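Local coordinates for carbohydrate kinase, pfkB family (Enterococcus faecalis, PDB 3KTN), which probably phosphorylates 2-keto-3-deoxygluconate, as a magnesium-binding member of the PfkB carbohydrate kinase family, at residues Ile286-Gly289 with Tyr290-Trp294; Thr320-Lys323 with Gln324-Val328. All coordinates share one frame; numbering follows the deposited sequence.

Interaction 1: Ile286-Gly289 with Tyr290-Trp294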
ATOM      1  N   ILE A 286     -11.413  33.701   6.149  1.00 36.99           N
ATOM      2  CA  ILE A 286     -11.993  34.908   6.734  1.00 36.82           C
ATOM      3  C   ILE A 286     -10.950  35.590   7.610  1.00 37.03           C
ATOM      4  O   ILE A 286     -10.713  36.789   7.483  1.00 37.01           O
ATOM      5  CB  ILE A 286     -13.234  34.584   7.605  1.00 36.40           C
ATOM      6  CG1 ILE A 286     -14.378  34.060   6.729  1.00 33.87           C
ATOM      7  CG2 ILE A 286     -13.665  35.820   8.381  1.00 35.81           C
ATOM      8  CD1 ILE A 286     -14.748  34.964   5.553  1.00 34.11           C
ATOM      9  N   LEU A 287     -10.325  34.822   8.498  1.00 37.39           N
ATOM     10  CA  LEU A 287      -9.301  35.374   9.376  1.00 37.97           C
ATOM     11  C   LEU A 287      -8.141  35.957   8.583  1.00 38.80           C
ATOM     12  O   LEU A 287      -7.591  36.992   8.954  1.00 40.40           O
ATOM     13  CB  LEU A 287      -8.784  34.308  10.347  1.00 35.99           C
ATOM     14  CG  LEU A 287      -9.813  33.868  11.387  1.00 38.05           C
ATOM     15  CD1 LEU A 287      -9.185  32.942  12.418  1.00 37.08           C
ATOM     16  CD2 LEU A 287     -10.372  35.105  12.069  1.00 39.20           C
ATOM     17  N   TYR A 288      -7.762  35.295   7.493  1.00 39.73           N
ATOM     18  CA  TYR A 288      -6.662  35.790   6.675  1.00 39.28           C
ATOM     19  C   TYR A 288      -7.028  37.137   6.071  1.00 40.31           C
ATOM     20  O   TYR A 288      -6.198  38.045   6.015  1.00 39.89           O
ATOM     21  CB  TYR A 288      -6.325  34.829   5.534  1.00 37.84           C
ATOM     22  CG  TYR A 288      -5.148  35.322   4.727  1.00 37.16           C
ATOM     23  CD1 TYR A 288      -3.874  35.383   5.293  1.00 37.17           C
ATOM     24  CD2 TYR A 288      -5.315  35.800   3.426  1.00 37.17           C
ATOM     25  CE1 TYR A 288      -2.794  35.913   4.583  1.00 35.82           C
ATOM     26  CE2 TYR A 288      -4.245  36.330   2.711  1.00 35.72           C
ATOM     27  CZ  TYR A 288      -2.989  36.384   3.296  1.00 37.93           C
ATOM     28  OH  TYR A 288      -1.925  36.917   2.595  1.00 40.59           O
ATOM     29  N   GLY A 289      -8.268  37.244   5.600  1.00 40.94           N
ATOM     30  CA  GLY A 289      -8.736  38.485   5.010  1.00 43.29           C
ATOM     31  C   GLY A 289      -8.678  39.579   6.059  1.00 44.54           C
ATOM     32  O   GLY A 289      -8.330  40.723   5.769  1.00 43.91           O
ATOM     33  N   TYR A 290      -9.010  39.213   7.292  1.00 45.03           N
ATOM     34  CA  TYR A 290      -8.992  40.153   8.401  1.00 47.41           C
ATOM     35  C   TYR A 290      -7.569  40.645   8.652  1.00 48.79           C
ATOM     36  O   TYR A 290      -7.329  41.846   8.769  1.00 48.63           O
ATOM     37  CB  TYR A 290      -9.521  39.485   9.668  1.00 48.15           C
ATOM     38  CG  TYR A 290      -9.738  40.452  10.803  1.00 50.82           C
ATOM     39  CD1 TYR A 290     -10.858  41.280  10.829  1.00 52.19           C
ATOM     40  CD2 TYR A 290      -8.809  40.570  11.833  1.00 51.83           C
ATOM     41  CE1 TYR A 290     -11.046  42.204  11.852  1.00 53.67           C
ATOM     42  CE2 TYR A 290      -8.985  41.492  12.862  1.00 53.18           C
ATOM     43  CZ  TYR A 290     -10.105  42.305  12.865  1.00 54.75           C
ATOM     44  OH  TYR A 290     -10.289  43.216  13.881  1.00 57.27           O
ATOM     45  N   SER A 291      -6.629  39.705   8.727  1.00 49.27           N
ATOM     46  CA  SER A 291      -5.229  40.030   8.978  1.00 49.32           C
ATOM     47  C   SER A 291      -4.657  40.939   7.900  1.00 49.64           C
ATOM     48  O   SER A 291      -3.676  41.645   8.132  1.00 51.09           O
ATOM     49  CB  SER A 291      -4.392  38.751   9.049  1.00 49.80           C
ATOM     50  OG  SER A 291      -4.333  38.115   7.782  1.00 52.12           O
ATOM     51  N   GLN A 292      -5.262  40.914   6.719  1.00 48.32           N
ATOM     52  CA  GLN A 292      -4.785  41.738   5.616  1.00 49.00           C
ATOM     53  C   GLN A 292      -5.637  42.994   5.456  1.00 50.18           C
ATOM     54  O   GLN A 292      -5.435  43.770   4.522  1.00 49.11           O
ATOM     55  CB  GLN A 292      -4.822  40.947   4.307  1.00 47.09           C
ATOM     56  CG  GLN A 292      -4.004  39.666   4.303  1.00 47.84           C
ATOM     57  CD  GLN A 292      -2.546  39.903   4.620  1.00 47.48           C
ATOM     58  OE1 GLN A 292      -2.067  39.540   5.693  1.00 47.77           O
ATOM     59  NE2 GLN A 292      -1.830  40.519   3.688  1.00 46.80           N
ATOM     60  N   ASN A 293      -6.584  43.189   6.369  1.00 51.83           N
ATOM     61  CA  ASN A 293      -7.482  44.335   6.312  1.00 53.19           C
ATOM     62  C   ASN A 293      -8.094  44.435   4.922  1.00 53.10           C
ATOM     63  O   ASN A 293      -8.007  45.473   4.265  1.00 52.84           O
ATOM     64  CB  ASN A 293      -6.745  45.637   6.648  1.00 57.03           C
ATOM     65  CG  ASN A 293      -6.252  45.677   8.087  1.00 60.33           C
ATOM     66  OD1 ASN A 293      -5.082  45.406   8.367  1.00 62.16           O
ATOM     67  ND2 ASN A 293      -7.152  46.004   9.010  1.00 62.38           N
ATOM     68  N   TRP A 294      -8.700  43.337   4.477  1.00 51.77           N
ATOM     69  CA  TRP A 294      -9.353  43.282   3.174  1.00 50.76           C
ATOM     70  C   TRP A 294     -10.796  43.740   3.321  1.00 49.43           C
ATOM     71  O   TRP A 294     -11.335  43.763   4.424  1.00 48.42           O
ATOM     72  CB  TRP A 294      -9.370  41.849   2.632  1.00 51.41           C
ATOM     73  CG  TRP A 294      -8.101  41.375   1.998  1.00 53.61           C
ATOM     74  CD1 TRP A 294      -7.000  42.120   1.696  1.00 53.63           C
ATOM     75  CD2 TRP A 294      -7.825  40.045   1.542  1.00 53.85           C
ATOM     76  NE1 TRP A 294      -6.054  41.339   1.077  1.00 54.79           N
ATOM     77  CE2 TRP A 294      -6.536  40.058   0.967  1.00 54.17           C
ATOM     78  CE3 TRP A 294      -8.547  38.842   1.556  1.00 53.07           C
ATOM     79  CZ2 TRP A 294      -5.944  38.915   0.419  1.00 54.02           C
ATOM     80  CZ3 TRP A 294      -7.960  37.704   1.009  1.00 53.83           C
ATOM     81  CH2 TRP A 294      -6.672  37.752   0.446  1.00 53.79           C
TER
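Tyr-288 is met by two side chains that follow the last turn of its helix. Over one face of its ring lies Gln-292, whose CG is 3.8 Å from the ring centroid and 21° off the normal, a CH-pi contact. The bend at chi2 (-58°) folds the Gln-292 amide back over the phenol, its plane nearly parallel to the ring. Trp-294 adds an offset edge-to-face pair: the Tyr-288 edge faces the six-membered indole ring with the planes 88° apart, and CE2 of Tyr-288 comes 3.6 Å from CH2 of Trp-294. The same indole reaches Gly-289, with CE3 of Trp-294 3.5 Å from the glycine CA. Ser-291 OG donates to Tyr-288 O at 2.6 Å, a carbonyl that also receives a weak bond from Gln-292 N. Gly-289 O takes Trp-294 N at 2.9 Å, and Asn-293 N bonds to Tyr-290 O at 2.8 Å. Farther out, Lys-298 engages the indole by a cation-pi contact. With Asn-293 at positive phi, the bonds from Trp-294 N to Gly-289 O and from Asn-293 N to Tyr-290 O define a Schellman motif closing helix 278-291.

Interaction 2: Thr320-Lys323 with Gln324-Val328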
ATOM      1  N   THR A 320      -3.856  24.772   1.642  1.00 32.04           N
ATOM      2  CA  THR A 320      -3.910  25.708   0.524  1.00 32.16           C
ATOM      3  C   THR A 320      -3.022  26.923   0.770  1.00 32.15           C
ATOM      4  O   THR A 320      -2.657  27.219   1.906  1.00 31.29           O
ATOM      5  CB  THR A 320      -5.361  26.205   0.270  1.00 32.83           C
ATOM      6  OG1 THR A 320      -5.895  26.779   1.472  1.00 29.84           O
ATOM      7  CG2 THR A 320      -6.249  25.049  -0.168  1.00 31.56           C
ATOM      8  N   THR A 321      -2.657  27.611  -0.307  1.00 32.61           N
ATOM      9  CA  THR A 321      -1.826  28.802  -0.204  1.00 35.14           C
ATOM     10  C   THR A 321      -2.582  29.971  -0.829  1.00 35.21           C
ATOM     11  O   THR A 321      -3.529  29.767  -1.593  1.00 34.41           O
ATOM     12  CB  THR A 321      -0.493  28.627  -0.952  1.00 34.56           C
ATOM     13  OG1 THR A 321      -0.751  28.503  -2.356  1.00 35.04           O
ATOM     14  CG2 THR A 321       0.236  27.384  -0.460  1.00 36.70           C
ATOM     15  N   VAL A 322      -2.165  31.189  -0.503  1.00 36.93           N
ATOM     16  CA  VAL A 322      -2.808  32.386  -1.039  1.00 37.30           C
ATOM     17  C   VAL A 322      -2.742  32.402  -2.560  1.00 38.08           C
ATOM     18  O   VAL A 322      -3.725  32.725  -3.226  1.00 38.41           O
ATOM     19  CB  VAL A 322      -2.153  33.676  -0.480  1.00 37.89           C
ATOM     20  CG1 VAL A 322      -2.822  34.914  -1.087  1.00 36.33           C
ATOM     21  CG2 VAL A 322      -2.294  33.712   1.029  1.00 33.45           C
ATOM     22  N   LYS A 323      -1.591  32.034  -3.112  1.00 39.71           N
ATOM     23  CA  LYS A 323      -1.426  32.010  -4.562  1.00 40.94           C
ATOM     24  C   LYS A 323      -2.351  31.004  -5.238  1.00 40.16           C
ATOM     25  O   LYS A 323      -2.896  31.269  -6.313  1.00 39.14           O
ATOM     26  CB  LYS A 323       0.029  31.704  -4.927  1.00 43.78           C
ATOM     27  CG  LYS A 323       0.983  32.836  -4.562  1.00 49.85           C
ATOM     28  CD  LYS A 323       2.389  32.585  -5.081  1.00 52.14           C
ATOM     29  CE  LYS A 323       3.295  33.781  -4.812  1.00 54.08           C
ATOM     30  NZ  LYS A 323       4.678  33.544  -5.316  1.00 54.52           N
ATOM     31  N   GLN A 324      -2.529  29.849  -4.605  1.00 39.65           N
ATOM     32  CA  GLN A 324      -3.388  28.808  -5.153  1.00 39.91           C
ATOM     33  C   GLN A 324      -4.835  29.285  -5.225  1.00 38.32           C
ATOM     34  O   GLN A 324      -5.505  29.118  -6.244  1.00 39.19           O
ATOM     35  CB  GLN A 324      -3.282  27.542  -4.297  1.00 40.95           C
ATOM     36  CG  GLN A 324      -4.291  26.450  -4.630  1.00 44.88           C
ATOM     37  CD  GLN A 324      -4.164  25.246  -3.703  1.00 48.17           C
ATOM     38  OE1 GLN A 324      -4.025  25.396  -2.486  1.00 49.13           O
ATOM     39  NE2 GLN A 324      -4.221  24.047  -4.275  1.00 46.71           N
ATOM     40  N   VAL A 325      -5.314  29.879  -4.137  1.00 38.69           N
ATOM     41  CA  VAL A 325      -6.683  30.388  -4.081  1.00 38.01           C
ATOM     42  C   VAL A 325      -6.876  31.473  -5.139  1.00 38.37           C
ATOM     43  O   VAL A 325      -7.865  31.468  -5.872  1.00 37.31           O
ATOM     44  CB  VAL A 325      -7.002  30.985  -2.687  1.00 38.80           C
ATOM     45  CG1 VAL A 325      -8.431  31.500  -2.655  1.00 36.51           C
ATOM     46  CG2 VAL A 325      -6.783  29.933  -1.603  1.00 36.21           C
ATOM     47  N   ASN A 326      -5.927  32.404  -5.211  1.00 39.33           N
ATOM     48  CA  ASN A 326      -5.988  33.496  -6.180  1.00 40.97           C
ATOM     49  C   ASN A 326      -5.921  32.968  -7.607  1.00 40.26           C
ATOM     50  O   ASN A 326      -6.518  33.544  -8.510  1.00 40.19           O
ATOM     51  CB  ASN A 326      -4.846  34.490  -5.937  1.00 41.89           C
ATOM     52  CG  ASN A 326      -5.091  35.376  -4.725  1.00 44.00           C
ATOM     53  OD1 ASN A 326      -4.164  35.990  -4.195  1.00 45.82           O
ATOM     54  ND2 ASN A 326      -6.343  35.456  -4.292  1.00 43.58           N
ATOM     55  N   HIS A 327      -5.189  31.876  -7.816  1.00 40.26           N
ATOM     56  CA  HIS A 327      -5.090  31.303  -9.154  1.00 38.41           C
ATOM     57  C   HIS A 327      -6.453  30.755  -9.566  1.00 37.22           C
ATOM     58  O   HIS A 327      -6.860  30.870 -10.720  1.00 37.08           O
ATOM     59  CB  HIS A 327      -4.032  30.199  -9.193  1.00 39.17           C
ATOM     60  CG  HIS A 327      -3.950  29.486 -10.508  1.00 40.71           C
ATOM     61  ND1 HIS A 327      -4.846  28.502 -10.878  1.00 41.32           N
ATOM     62  CD2 HIS A 327      -3.106  29.641 -11.554  1.00 38.94           C
ATOM     63  CE1 HIS A 327      -4.555  28.083 -12.097  1.00 42.70           C
ATOM     64  NE2 HIS A 327      -3.503  28.759 -12.530  1.00 42.28           N
ATOM     65  N   VAL A 328      -7.175  30.167  -8.621  1.00 37.40           N
ATOM     66  CA  VAL A 328      -8.495  29.639  -8.939  1.00 38.56           C
ATOM     67  C   VAL A 328      -9.429  30.799  -9.303  1.00 39.63           C
ATOM     68  O   VAL A 328     -10.210  30.704 -10.248  1.00 39.14           O
ATOM     69  CB  VAL A 328      -9.083  28.849  -7.750  1.00 39.44           C
ATOM     70  CG1 VAL A 328     -10.512  28.432  -8.052  1.00 40.29           C
ATOM     71  CG2 VAL A 328      -8.227  27.623  -7.479  1.00 40.25           C
TER
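The backbone turns from extended at Thr-320 and Thr-321 (psi near 160°) into helix at Val-322, and Val-325 N donates to Thr-321 O at 3.1 Å with an N-H...O angle of 168°. Asn-326 N to Val-322 O and His-327 N to Lys-323 O continue the helical pattern. Thr-321 is the N-cap: a chi1 of 66° turns its OG1 toward the first-turn N-H groups, where it accepts from Gln-324 N at 3.2 Å. In return, Gln-324 reaches back with an extended chain, and its OE1 accepts a weak bond from Thr-321 N at 3.4 Å. OE1 of Gln-324 also lies 3.2 Å from CG2 of Thr-320, and the Gln-324 side chain crosses that of Thr-320 at about a right angle; Thr-320 OG1 is hydrogen-bonded to Asn-306 OD1. Val-322 and Asn-326 run side by side, with CG1 of the valine 3.6 Å from OD1 of the asparagine. Outside the two segments, helix 296-310 packs against Val-325, and Arg-99 of the second subunit touches Gln-324. The reciprocal Thr-321/Gln-324 bonds form a capping box: Gln-324 N, which has no preceding helical turn to bond to, is capped by Thr-321 OG1, while Thr-321 N gets weaker help from OE1.

Overall arrangement
Interaction 1 ends helix 278-291 and interaction 2 begins helix 322-330, so a C-terminal Schellman motif and an N-terminal capping box lie on the same side of the chain's centre, their own centres about 15 Å apart. They touch directly where CZ of Tyr-288 packs 3.6 Å from CG2 of Val-322. Two aromatics touch both contacts: Phe-47 meets Tyr-288 and also Thr-320 and Val-322, while Phe-302 of helix 296-310 reaches Trp-294, Val-325 and Asn-326. Both contacts lie away from the magnesium site at Asp-274 and Ile-276; the Thr-320 side chain is about 10 Å from the bound ion.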